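PDB 3FDH: SusD homolog from Bacteroides thetaiotaomicron VPI-5482, which probably binds glycans at the bacterial cell surface, as do other outer-membrane lipoproteins of the SusD/RagB family that serve sugar uptake. Local coordinates for residues A[48-53]-A[450-455]; A[62-67]-A[308-313]; A[103-108]-A[174-179]; A[109-114]-A[170-175]. All blocks are in the same frame, centred on the assembly; numbering follows the deposited sequence.

Overall arrangement
The four contacts fall into two pairs on opposite sides of the chain's centre, contacts 1 and 3 lying about 46 Å apart between centres. Contacts 1 and 2, with centres about 11 Å apart, are buried and tie the successive elements 52-54 and 57-63 to distant loops; they meet where N453 ND2 lies 2.9 Å from E63 O, probably a hydrogen bond. In both, a buried glutamate accepts from backbone amides. Contacts 3 and 4, centres about 8 Å apart, both use helix 106-127 and share K174 and E175. Contact 3, the outermost and only partly buried, is dominated by polar bonds and water; contact 4, one turn deeper, combines apolar packing with a single direct asparagine-glutamate bond.

Contact 1 of 4, residues A[48-53]-A[450-455]; sequences YIEYEV and TLTNPN
E50, whose side chain meets L451, T452 and N453, is the C-prime residue of the Schellman motif that ends helix 40-48, and it illustrates how a helix terminus can hold a remote loop. Its positive phi (63°) accompanies the bonds from E50 N to S47 O and from Y51 N to S46 O. The side chain, extended beyond CG (chi2 -176°), carries its carboxylate to two consecutive amides of the loop. T452 N donates to E50 OE1 at 2.9 Å and almost straight (174°), while N453 N reaches E50 OE2 at 2.8 Å. Both arrive on the syn side, moderately out of the carboxylate plane, and this two-pronged grip limits rotation of the group; S266 OG adds a further bond to OE1. Beside the E50 chain, L451 sets its methyls against the end of the helix, CD1 lying 3.7 Å from Y48 O and CD2 at the same 3.7 Å from I49 O. N453 then prepares the next helix: its OD1 accepts from N455 N at 2.9 Å, a capping bond, and from N455 ND2. A tetraethylene glycol, probably from the crystallisation liquor, is bound about 5 Å from the L451 side chain. I49 and L451 both touch F438 of helix 431-443, and V53 lies in strand 52-54, which pairs antiparallel with strand 261-263.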
loop_
_atom_site.group_PDB
_atom_site.type_symbol
_atom_site.label_atom_id
_atom_site.label_comp_id
_atom_site.label_asym_id
_atom_site.label_seq_id
_atom_site.Cartn_x
_atom_site.Cartn_y
_atom_site.Cartn_z
ATOM N N TYR A 48 7.586 6.590 -7.069
ATOM C CA TYR A 48 8.242 7.480 -6.115
ATOM C C TYR A 48 9.278 6.775 -5.227
ATOM O O TYR A 48 10.350 7.337 -4.972
ATOM C CB TYR A 48 7.245 8.276 -5.294
ATOM C CG TYR A 48 6.282 9.125 -6.065
ATOM C CD1 TYR A 48 6.607 9.636 -7.309
ATOM C CD2 TYR A 48 5.092 9.543 -5.481
ATOM C CE1 TYR A 48 5.745 10.478 -7.965
ATOM C CE2 TYR A 48 4.225 10.369 -6.140
ATOM C CZ TYR A 48 4.569 10.864 -7.380
ATOM O OH TYR A 48 3.723 11.744 -8.058
ATOM N N ILE A 49 8.976 5.562 -4.768
ATOM C CA ILE A 49 9.888 4.788 -3.894
ATOM C C ILE A 49 10.603 3.657 -4.614
ATOM O O ILE A 49 11.146 2.722 -4.036
ATOM C CB ILE A 49 9.282 4.393 -2.523
ATOM C CG1 ILE A 49 7.901 3.777 -2.639
ATOM C CG2 ILE A 49 9.182 5.688 -1.686
ATOM C CD1 ILE A 49 7.846 2.495 -3.349
ATOM N N GLU A 50 10.544 3.785 -5.932
ATOM C CA GLU A 50 11.392 3.016 -6.836
ATOM C C GLU A 50 11.255 1.516 -6.872
ATOM O O GLU A 50 12.222 0.780 -7.111
ATOM C CB GLU A 50 12.853 3.460 -6.674
ATOM C CG GLU A 50 13.066 4.964 -6.973
ATOM C CD GLU A 50 14.502 5.424 -6.919
ATOM O OE1 GLU A 50 15.425 4.607 -6.773
ATOM O OE2 GLU A 50 14.707 6.651 -6.994
ATOM N N TYR A 51 10.020 1.075 -6.692
ATOM C CA TYR A 51 9.669 -0.358 -6.910
ATOM C C TYR A 51 9.592 -0.653 -8.420
ATOM O O TYR A 51 9.794 -1.793 -8.916
ATOM C CB TYR A 51 8.302 -0.631 -6.340
ATOM C CG TYR A 51 8.250 -0.939 -4.867
ATOM C CD1 TYR A 51 9.382 -1.428 -4.181
ATOM C CD2 TYR A 51 7.043 -0.830 -4.162
ATOM C CE1 TYR A 51 9.308 -1.773 -2.827
ATOM C CE2 TYR A 51 6.960 -1.165 -2.828
ATOM C CZ TYR A 51 8.063 -1.668 -2.164
ATOM O OH TYR A 51 7.941 -1.985 -0.822
ATOM N N GLU A 52 9.253 0.417 -9.125
ATOM C CA GLU A 52 9.095 0.461 -10.577
ATOM C C GLU A 52 9.520 1.775 -11.110
ATOM O O GLU A 52 9.599 2.764 -10.367
ATOM C CB GLU A 52 7.633 0.184 -11.015
ATOM C CG GLU A 52 6.996 -1.108 -10.470
ATOM C CD GLU A 52 7.567 -2.419 -10.952
ATOM O OE1 GLU A 52 8.289 -2.445 -11.975
ATOM O OE2 GLU A 52 7.228 -3.461 -10.322
ATOM N N VAL A 53 9.711 1.780 -12.423
ATOM C CA VAL A 53 10.068 2.998 -13.152
ATOM C C VAL A 53 8.966 3.362 -14.115
ATOM O O VAL A 53 8.466 2.543 -14.879
ATOM C CB VAL A 53 11.421 2.851 -13.907
ATOM C CG1 VAL A 53 11.813 4.155 -14.587
ATOM C CG2 VAL A 53 12.529 2.424 -12.937
ATOM N N THR A 450 17.540 3.448 0.234
ATOM C CA THR A 450 18.190 4.302 -0.763
ATOM C C THR A 450 17.378 4.439 -2.037
ATOM O O THR A 450 16.942 3.451 -2.629
ATOM C CB THR A 450 19.560 3.717 -1.178
ATOM O OG1 THR A 450 20.409 3.661 -0.028
ATOM C CG2 THR A 450 20.240 4.596 -2.231
ATOM N N LEU A 451 17.206 5.677 -2.456
ATOM C CA LEU A 451 16.552 6.017 -3.735
ATOM C C LEU A 451 17.578 6.667 -4.613
ATOM O O LEU A 451 18.370 7.457 -4.133
ATOM C CB LEU A 451 15.371 6.970 -3.519
ATOM C CG LEU A 451 14.284 6.372 -2.615
ATOM C CD1 LEU A 451 13.137 7.388 -2.567
ATOM C CD2 LEU A 451 13.852 5.026 -3.132
ATOM N N THR A 452 17.568 6.367 -5.902
ATOM C CA THR A 452 18.595 6.904 -6.807
ATOM C C THR A 452 18.132 7.970 -7.804
ATOM O O THR A 452 18.937 8.573 -8.485
ATOM C CB THR A 452 19.319 5.756 -7.531
ATOM O OG1 THR A 452 18.442 5.098 -8.443
ATOM C CG2 THR A 452 19.824 4.756 -6.510
ATOM N N ASN A 453 16.829 8.232 -7.870
ATOM C CA ASN A 453 16.322 9.250 -8.802
ATOM C C ASN A 453 17.055 10.597 -8.596
ATOM O O ASN A 453 16.951 11.185 -7.534
ATOM C CB ASN A 453 14.802 9.410 -8.594
ATOM C CG ASN A 453 14.139 10.208 -9.682
ATOM O OD1 ASN A 453 14.690 11.197 -10.181
ATOM N ND2 ASN A 453 12.886 9.837 -9.994
ATOM N N PRO A 454 17.738 11.133 -9.626
ATOM C CA PRO A 454 18.496 12.360 -9.371
ATOM C C PRO A 454 17.640 13.552 -9.145
ATOM O O PRO A 454 18.104 14.575 -8.644
ATOM C CB PRO A 454 19.268 12.568 -10.675
ATOM C CG PRO A 454 19.217 11.268 -11.374
ATOM C CD PRO A 454 17.950 10.643 -10.994
ATOM N N ASN A 455 16.373 13.409 -9.502
ATOM C CA ASN A 455 15.438 14.538 -9.417
ATOM C C ASN A 455 14.944 14.756 -8.001
ATOM O O ASN A 455 14.267 15.741 -7.675
ATOM C CB ASN A 455 14.265 14.318 -10.358
ATOM C CG ASN A 455 14.697 14.274 -11.806
ATOM O OD1 ASN A 455 15.078 15.291 -12.370
ATOM N ND2 ASN A 455 14.598 13.088 -12.428
#

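Contact 2 of 4, residues A[62-67]-A[308-313]; sequences AEVREN and GSPDQS
V64 and G308 bring the two backbones closest, with V64 CA 5.0 Å from G308 CA, where the end of helix 57-63 meets an irregular loop. R65 leaves the helix with positive phi (57°), its N bonded back to A62 O, and G308 also has positive phi. Between the chains G308 CA makes a CH...O contact of 3.6 Å with E63 O. The principal side chain is E63: CG stands anti to the backbone N (chi1 -172°) and the chain bends at chi2 (66°), which turns the carboxylate to the loop. G308 N donates to the anti lone pair of E63 OE2, at 2.7 Å, while OE1 takes bonds from S47 OG and G54 N, and the buried group is thereby gripped through both oxygens. The bend also lays E63 CG 3.9 Å from P310 CD, and V64 CG1 comes within 4.3 Å of that same P310 CD, making a small apolar patch beside the polar bond. Replacing E63 with an alanine would probably leave the buried G308 N without its acceptor and open a gap beside the P310 ring. Within 62-67, R65 NH1 donates to A62 O at 2.9 Å. It comes from the face opposite to the backbone donor. This side-chain bond probably adds to the Schellman motif that closes helix 57-63, here next to strand 52-54, whose V53 touches both E63 and P310.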
loop_
_atom_site.group_PDB
_atom_site.type_symbol
_atom_site.label_atom_id
_atom_site.label_comp_id
_atom_site.label_asym_id
_atom_site.label_seq_id
_atom_site.Cartn_x
_atom_site.Cartn_y
_atom_site.Cartn_z
ATOM N N ALA A 62 5.934 11.640 -14.201
ATOM C CA ALA A 62 6.027 11.494 -12.735
ATOM C C ALA A 62 7.455 11.049 -12.406
ATOM O O ALA A 62 8.111 11.555 -11.502
ATOM C CB ALA A 62 4.991 10.479 -12.185
ATOM N N GLU A 63 7.951 10.092 -13.179
ATOM C CA GLU A 63 9.282 9.569 -12.963
ATOM C C GLU A 63 10.392 10.628 -13.050
ATOM O O GLU A 63 11.340 10.637 -12.262
ATOM C CB GLU A 63 9.540 8.448 -13.986
ATOM C CG GLU A 63 10.870 7.664 -13.754
ATOM C CD GLU A 63 10.889 6.853 -12.456
ATOM O OE1 GLU A 63 9.855 6.213 -12.110
ATOM O OE2 GLU A 63 11.974 6.801 -11.827
ATOM N N VAL A 64 10.265 11.521 -14.021
ATOM C CA VAL A 64 11.293 12.529 -14.282
ATOM C C VAL A 64 10.955 13.798 -13.558
ATOM O O VAL A 64 11.608 14.802 -13.654
ATOM C CB VAL A 64 11.546 12.759 -15.784
ATOM C CG1 VAL A 64 12.110 11.468 -16.418
ATOM C CG2 VAL A 64 10.279 13.347 -16.526
ATOM N N ARG A 65 9.866 13.716 -12.835
ATOM C CA ARG A 65 9.358 14.829 -12.012
ATOM C C ARG A 65 9.098 16.078 -12.785
ATOM O O ARG A 65 9.489 17.171 -12.350
ATOM C CB ARG A 65 10.328 15.152 -10.885
ATOM C CG ARG A 65 10.691 14.002 -10.010
ATOM C CD ARG A 65 9.535 13.404 -9.240
ATOM N NE ARG A 65 10.136 12.529 -8.260
ATOM C CZ ARG A 65 10.214 11.210 -8.338
ATOM N NH1 ARG A 65 9.588 10.524 -9.290
ATOM N NH2 ARG A 65 10.867 10.571 -7.398
ATOM N N GLU A 66 8.457 15.943 -13.939
ATOM C CA GLU A 66 8.090 17.117 -14.731
ATOM C C GLU A 66 6.585 17.389 -14.660
ATOM O O GLU A 66 5.788 16.772 -15.360
ATOM C CB GLU A 66 8.635 16.982 -16.165
ATOM C CG GLU A 66 10.179 16.731 -16.136
ATOM C CD GLU A 66 10.861 16.412 -17.492
ATOM O OE1 GLU A 66 10.187 16.356 -18.546
ATOM O OE2 GLU A 66 12.112 16.210 -17.473
ATOM N N ASN A 67 6.217 18.333 -13.794
ATOM C CA ASN A 67 4.819 18.776 -13.611
ATOM C C ASN A 67 3.871 17.796 -12.957
ATOM O O ASN A 67 3.097 18.135 -12.059
ATOM C CB ASN A 67 4.237 19.080 -14.974
ATOM C CG ASN A 67 4.932 20.249 -15.644
ATOM O OD1 ASN A 67 5.337 21.187 -14.978
ATOM N ND2 ASN A 67 5.096 20.180 -16.963
ATOM N N GLY A 308 14.490 7.609 -12.519
ATOM C CA GLY A 308 14.518 9.045 -12.757
ATOM C C GLY A 308 15.002 9.544 -14.105
ATOM O O GLY A 308 14.983 10.753 -14.346
ATOM N N SER A 309 15.430 8.652 -14.992
ATOM C CA SER A 309 15.965 9.069 -16.288
ATOM C C SER A 309 15.770 8.079 -17.460
ATOM O O SER A 309 16.613 8.004 -18.349
ATOM C CB SER A 309 17.474 9.397 -16.136
ATOM O OG SER A 309 18.242 8.214 -15.945
ATOM N N PRO A 310 14.647 7.323 -17.491
ATOM C CA PRO A 310 14.511 6.499 -18.686
ATOM C C PRO A 310 14.173 7.265 -19.947
ATOM O O PRO A 310 13.720 8.405 -19.927
ATOM C CB PRO A 310 13.273 5.657 -18.379
ATOM C CG PRO A 310 12.421 6.605 -17.612
ATOM C CD PRO A 310 13.405 7.376 -16.726
ATOM N N ASP A 311 14.407 6.606 -21.051
ATOM C CA ASP A 311 13.888 7.059 -22.338
ATOM C C ASP A 311 12.407 6.673 -22.300
ATOM O O ASP A 311 12.038 5.650 -21.715
ATOM C CB ASP A 311 14.568 6.336 -23.494
ATOM C CG ASP A 311 16.014 6.744 -23.672
ATOM O OD1 ASP A 311 16.370 7.890 -23.294
ATOM O OD2 ASP A 311 16.765 5.924 -24.243
ATOM N N GLN A 312 11.558 7.496 -22.896
ATOM C CA GLN A 312 10.129 7.238 -22.867
ATOM C C GLN A 312 9.770 6.185 -23.923
ATOM O O GLN A 312 10.006 6.357 -25.128
ATOM C CB GLN A 312 9.385 8.548 -23.059
ATOM C CG GLN A 312 7.932 8.409 -22.737
ATOM C CD GLN A 312 7.187 9.701 -22.896
ATOM O OE1 GLN A 312 5.977 9.756 -22.638
ATOM N NE2 GLN A 312 7.890 10.754 -23.333
ATOM N N SER A 313 9.240 5.062 -23.465
ATOM C CA SER A 313 8.970 3.941 -24.339
ATOM C C SER A 313 8.231 2.837 -23.590
ATOM O O SER A 313 8.500 2.586 -22.410
ATOM C CB SER A 313 10.308 3.385 -24.834
ATOM O OG SER A 313 10.166 2.186 -25.593
#

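Contact 3 of 4, residues A[103-108]-A[174-179]; sequences HGNDVT and KEDLAD
The amides at the start of helix 106-127 are met by a loop remote in sequence: D106, V107 and T108 turn theirs to E175 and D176, which follow helix 154-171. E175 O accepts from D106 N at 2.8 Å, in its carbonyl plane, and from V107 N at 3.3 Å, a donor standing well above that plane (67°). Next along, the D176 carboxylate receives T108 at two points, T108 N on OD1 at 2.9 Å and the hydroxyl OG1 on OD2 at 2.7 Å, both on the syn side. T108 OG1 is anti to its carbonyl carbon (chi1 -69°), beside the backbone N, which lets one residue engage both oxygens. The first-turn amides of a helix commonly seek acceptors; here a backbone carbonyl and a carboxylate of a distant loop supply them, and the helix end would probably stabilise the negative charge of D176. N105, at the N-cap position, makes no capping bond and instead spends its side-chain oxygen on the loop. N105 OD1 takes L177 N at 2.7 Å, above its carbonyl plane (48°), and A178 N at 2.8 Å on a lone pair, while its ND2 bonds to D102 O. L177 lays CD1 3.4 Å from H103 O, over G104, and at the far end V107 CG2 packs on K174 O. Water joins D106 OD2 to E175 N, and a second water joins T108 OG1 to A178 O.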
loop_
_atom_site.group_PDB
_atom_site.type_symbol
_atom_site.label_atom_id
_atom_site.label_comp_id
_atom_site.label_asym_id
_atom_site.label_seq_id
_atom_site.Cartn_x
_atom_site.Cartn_y
_atom_site.Cartn_z
ATOM N N HIS A 103 -31.200 -0.726 10.704
ATOM C CA HIS A 103 -31.023 -0.901 12.151
ATOM C C HIS A 103 -30.893 -2.374 12.512
ATOM O O HIS A 103 -31.632 -3.217 12.030
ATOM C CB HIS A 103 -32.200 -0.303 12.926
ATOM C CG HIS A 103 -33.529 -0.924 12.589
ATOM N ND1 HIS A 103 -34.262 -0.563 11.474
ATOM C CD2 HIS A 103 -34.259 -1.874 13.223
ATOM C CE1 HIS A 103 -35.378 -1.270 11.433
ATOM N NE2 HIS A 103 -35.401 -2.072 12.484
ATOM N N GLY A 104 -29.947 -2.671 13.381
ATOM C CA GLY A 104 -29.717 -4.039 13.847
ATOM C C GLY A 104 -28.601 -4.759 13.128
ATOM O O GLY A 104 -28.248 -5.888 13.465
ATOM N N ASN A 105 -28.073 -4.111 12.101
ATOM C CA ASN A 105 -26.959 -4.683 11.346
ATOM C C ASN A 105 -25.664 -4.065 11.836
ATOM O O ASN A 105 -25.020 -3.276 11.164
ATOM C CB ASN A 105 -27.179 -4.523 9.848
ATOM C CG ASN A 105 -28.291 -5.386 9.368
ATOM O OD1 ASN A 105 -28.169 -6.604 9.361
ATOM N ND2 ASN A 105 -29.383 -4.778 8.966
ATOM N N ASP A 106 -25.313 -4.462 13.047
ATOM C CA ASP A 106 -24.152 -3.900 13.763
ATOM C C ASP A 106 -22.837 -4.396 13.239
ATOM O O ASP A 106 -21.856 -3.646 13.206
ATOM C CB ASP A 106 -24.256 -4.178 15.277
ATOM C CG ASP A 106 -25.418 -3.450 15.915
ATOM O OD1 ASP A 106 -25.592 -2.247 15.636
ATOM O OD2 ASP A 106 -26.149 -4.077 16.709
ATOM N N VAL A 107 -22.830 -5.644 12.782
ATOM C CA VAL A 107 -21.614 -6.244 12.236
ATOM C C VAL A 107 -21.262 -5.583 10.895
ATOM O O VAL A 107 -20.130 -5.198 10.660
ATOM C CB VAL A 107 -21.687 -7.779 12.151
ATOM C CG1 VAL A 107 -20.563 -8.306 11.246
ATOM C CG2 VAL A 107 -21.571 -8.372 13.584
ATOM N N THR A 108 -22.275 -5.391 10.065
ATOM C CA THR A 108 -22.120 -4.714 8.778
ATOM C C THR A 108 -21.656 -3.294 9.041
ATOM O O THR A 108 -20.824 -2.740 8.338
ATOM C CB THR A 108 -23.460 -4.700 7.987
ATOM O OG1 THR A 108 -23.767 -6.032 7.566
ATOM C CG2 THR A 108 -23.355 -3.830 6.771
ATOM N N LYS A 174 -20.937 -7.767 17.790
ATOM C CA LYS A 174 -22.396 -7.893 17.941
ATOM C C LYS A 174 -22.982 -8.764 16.859
ATOM O O LYS A 174 -22.400 -9.778 16.499
ATOM C CB LYS A 174 -23.059 -6.524 17.933
ATOM C CG LYS A 174 -22.467 -5.583 18.997
ATOM C CD LYS A 174 -23.098 -4.221 18.958
ATOM C CE LYS A 174 -22.412 -3.266 19.918
ATOM N NZ LYS A 174 -22.708 -1.830 19.650
ATOM N N GLU A 175 -24.114 -8.338 16.319
ATOM C CA GLU A 175 -24.804 -9.096 15.264
ATOM C C GLU A 175 -25.351 -8.296 14.102
ATOM O O GLU A 175 -25.432 -7.078 14.109
ATOM C CB GLU A 175 -26.020 -9.778 15.839
ATOM C CG GLU A 175 -25.822 -10.354 17.204
ATOM C CD GLU A 175 -25.498 -11.819 17.199
ATOM O OE1 GLU A 175 -24.497 -12.215 16.552
ATOM O OE2 GLU A 175 -26.262 -12.563 17.876
ATOM N N ASP A 176 -25.770 -9.076 13.118
ATOM C CA ASP A 176 -26.472 -8.601 11.932
ATOM C C ASP A 176 -27.844 -9.242 11.838
ATOM O O ASP A 176 -28.072 -10.351 12.314
ATOM C CB ASP A 176 -25.730 -8.955 10.640
ATOM C CG ASP A 176 -24.762 -7.888 10.189
ATOM O OD1 ASP A 176 -24.647 -6.814 10.810
ATOM O OD2 ASP A 176 -24.128 -8.127 9.165
ATOM N N LEU A 177 -28.764 -8.526 11.215
ATOM C CA LEU A 177 -30.089 -9.066 10.952
ATOM C C LEU A 177 -30.068 -9.684 9.560
ATOM O O LEU A 177 -30.578 -10.784 9.322
ATOM C CB LEU A 177 -31.173 -7.993 11.024
ATOM C CG LEU A 177 -31.537 -7.460 12.403
ATOM C CD1 LEU A 177 -32.646 -6.445 12.269
ATOM C CD2 LEU A 177 -31.966 -8.598 13.302
ATOM N N ALA A 178 -29.509 -8.939 8.628
ATOM C CA ALA A 178 -29.380 -9.397 7.240
ATOM C C ALA A 178 -27.974 -9.928 7.009
ATOM O O ALA A 178 -27.005 -9.285 7.336
ATOM C CB ALA A 178 -29.688 -8.274 6.270
ATOM N N ASP A 179 -27.896 -11.107 6.421
ATOM C CA ASP A 179 -26.621 -11.789 6.129
ATOM C C ASP A 179 -25.798 -11.085 5.049
ATOM O O ASP A 179 -26.192 -11.000 3.882
ATOM C CB ASP A 179 -26.886 -13.247 5.728
ATOM C CG ASP A 179 -25.618 -14.071 5.674
ATOM O OD1 ASP A 179 -24.541 -13.537 6.039
ATOM O OD2 ASP A 179 -25.717 -15.256 5.273
HETATM O O HOH W 1 -26.516 -6.577 17.278
HETATM O O HOH W 2 -25.638 -1.781 19.253
HETATM O O HOH W 3 -26.268 -6.554 6.495
#

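Contact 4 of 4, residues A[109-114]-A[170-175]; sequences RGMAEV and ANLQKE
R109 and N171 begin the contact, the aliphatic CD of R109 passing 3.8 Å from N171 ND2. The arginine is extended from CG to NE, and its NH1 gives a bond to a water that in turn donates to N171 OD1 at 2.6 Å; this water sits at the edge of the guanidinium, in its plane, while NE is engaged by I93 O. G110 follows, and with no side chain of its own it allows the end of helix 154-171 to close in, N171 CB lying 4.0 Å from G110 CA. Here two helices of the largely helical SusD-like fold meet, and the type I turn from N171 to K174 carries the chain off the second of them. At M111, present as selenomethionine, CG meets L172 CD2 at 3.9 Å, the two side chains crossing at about a right angle; W194 of helix 191-208 touches both. E113, one turn on from R109, sends its extended side chain to the asparagine: N171 ND2 donates to E113 OE1 at 2.9 Å, nearly straight (170°), on the syn lone pair, with the carboxylate and amide planes 20° apart. The other end of that amide is fixed too, since K174 NZ donates to N171 OD1 at 2.8 Å. A leucine in place of N171 would probably strand the buried E113 carboxylate without this donor and leave the K174 ammonium and the bridging water without their acceptor. Last, V114 CG2 approaches L172 CD1 to 4.3 Å, and the valine also touches W194 and F197 of helix 191-208.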
loop_
_atom_site.group_PDB
_atom_site.type_symbol
_atom_site.label_atom_id
_atom_site.label_comp_id
_atom_site.label_asym_id
_atom_site.label_seq_id
_atom_site.Cartn_x
_atom_site.Cartn_y
_atom_site.Cartn_z
ATOM N N ARG A 109 -22.166 -2.754 10.135
ATOM C CA ARG A 109 -21.858 -1.383 10.521
ATOM C C ARG A 109 -20.378 -1.258 10.855
ATOM O O ARG A 109 -19.705 -0.297 10.483
ATOM C CB ARG A 109 -22.709 -0.940 11.714
ATOM C CG ARG A 109 -22.638 0.540 11.975
ATOM C CD ARG A 109 -23.433 0.944 13.191
ATOM N NE ARG A 109 -23.835 2.342 13.080
ATOM C CZ ARG A 109 -24.386 3.053 14.056
ATOM N NH1 ARG A 109 -24.593 2.518 15.239
ATOM N NH2 ARG A 109 -24.734 4.307 13.841
ATOM N N GLY A 110 -19.902 -2.267 11.566
ATOM C CA GLY A 110 -18.519 -2.316 11.986
ATOM C C GLY A 110 -17.600 -2.451 10.794
ATOM O O GLY A 110 -16.540 -1.833 10.718
HETATM N N MSE A 111 -18.013 -3.271 9.849
HETATM C CA MSE A 111 -17.182 -3.454 8.653
HETATM C C MSE A 111 -17.039 -2.106 7.932
HETATM O O MSE A 111 -15.953 -1.743 7.434
HETATM C CB MSE A 111 -17.792 -4.492 7.709
HETATM C CG MSE A 111 -17.944 -5.867 8.323
HETATM SE SE MSE A 111 -18.922 -7.085 7.189
HETATM C CE MSE A 111 -18.883 -8.648 8.319
ATOM N N ALA A 112 -18.154 -1.402 7.844
ATOM C CA ALA A 112 -18.217 -0.080 7.205
ATOM C C ALA A 112 -17.361 0.929 7.954
ATOM O O ALA A 112 -16.747 1.804 7.346
ATOM C CB ALA A 112 -19.668 0.422 7.095
ATOM N N GLU A 113 -17.293 0.775 9.270
ATOM C CA GLU A 113 -16.512 1.690 10.123
ATOM C C GLU A 113 -15.030 1.482 9.851
ATOM O O GLU A 113 -14.249 2.433 9.766
ATOM C CB GLU A 113 -16.857 1.503 11.608
ATOM C CG GLU A 113 -18.177 2.194 11.946
ATOM C CD GLU A 113 -18.835 1.763 13.257
ATOM O OE1 GLU A 113 -18.548 0.658 13.746
ATOM O OE2 GLU A 113 -19.697 2.528 13.765
ATOM N N VAL A 114 -14.673 0.234 9.630
ATOM C CA VAL A 114 -13.299 -0.110 9.268
ATOM C C VAL A 114 -12.962 0.487 7.875
ATOM O O VAL A 114 -11.887 1.039 7.640
ATOM C CB VAL A 114 -13.060 -1.648 9.287
ATOM C CG1 VAL A 114 -11.653 -2.010 8.663
ATOM C CG2 VAL A 114 -13.190 -2.191 10.717
ATOM N N ALA A 170 -16.098 -2.613 18.627
ATOM C CA ALA A 170 -17.253 -2.873 19.469
ATOM C C ALA A 170 -18.383 -3.503 18.656
ATOM O O ALA A 170 -18.972 -4.521 19.028
ATOM C CB ALA A 170 -17.728 -1.587 20.129
ATOM N N ASN A 171 -18.663 -2.890 17.521
ATOM C CA ASN A 171 -19.783 -3.326 16.698
ATOM C C ASN A 171 -19.578 -4.706 16.085
ATOM O O ASN A 171 -20.514 -5.475 15.922
ATOM C CB ASN A 171 -20.117 -2.287 15.612
ATOM C CG ASN A 171 -20.892 -1.136 16.155
ATOM O OD1 ASN A 171 -21.746 -1.328 17.027
ATOM N ND2 ASN A 171 -20.629 0.071 15.649
ATOM N N LEU A 172 -18.336 -5.012 15.777
ATOM C CA LEU A 172 -18.005 -6.270 15.094
ATOM C C LEU A 172 -18.248 -7.453 15.998
ATOM O O LEU A 172 -18.287 -8.597 15.542
ATOM C CB LEU A 172 -16.556 -6.298 14.609
ATOM C CG LEU A 172 -16.161 -5.486 13.365
ATOM C CD1 LEU A 172 -14.619 -5.353 13.231
ATOM C CD2 LEU A 172 -16.796 -6.089 12.063
ATOM N N GLN A 173 -18.451 -7.165 17.274
ATOM C CA GLN A 173 -18.651 -8.224 18.263
ATOM C C GLN A 173 -20.099 -8.450 18.549
ATOM O O GLN A 173 -20.442 -9.231 19.417
ATOM C CB GLN A 173 -17.910 -7.919 19.551
ATOM C CG GLN A 173 -16.404 -7.820 19.327
ATOM C CD GLN A 173 -15.628 -7.543 20.583
ATOM O OE1 GLN A 173 -15.493 -8.407 21.441
ATOM N NE2 GLN A 173 -15.077 -6.343 20.680
ATOM N N LYS A 174 -20.937 -7.767 17.790
ATOM C CA LYS A 174 -22.396 -7.893 17.941
ATOM C C LYS A 174 -22.982 -8.764 16.859
ATOM O O LYS A 174 -22.400 -9.778 16.499
ATOM C CB LYS A 174 -23.059 -6.524 17.933
ATOM C CG LYS A 174 -22.467 -5.583 18.997
ATOM C CD LYS A 174 -23.098 -4.221 18.958
ATOM C CE LYS A 174 -22.412 -3.266 19.918
ATOM N NZ LYS A 174 -22.708 -1.830 19.650
ATOM N N GLU A 175 -24.114 -8.338 16.319
ATOM C CA GLU A 175 -24.804 -9.096 15.264
ATOM C C GLU A 175 -25.351 -8.296 14.102
ATOM O O GLU A 175 -25.432 -7.078 14.109
ATOM C CB GLU A 175 -26.020 -9.778 15.839
ATOM C CG GLU A 175 -25.822 -10.354 17.204
ATOM C CD GLU A 175 -25.498 -11.819 17.199
ATOM O OE1 GLU A 175 -24.497 -12.215 16.552
ATOM O OE2 GLU A 175 -26.262 -12.563 17.876
HETATM O O HOH W 4 -24.066 -0.390 16.313
#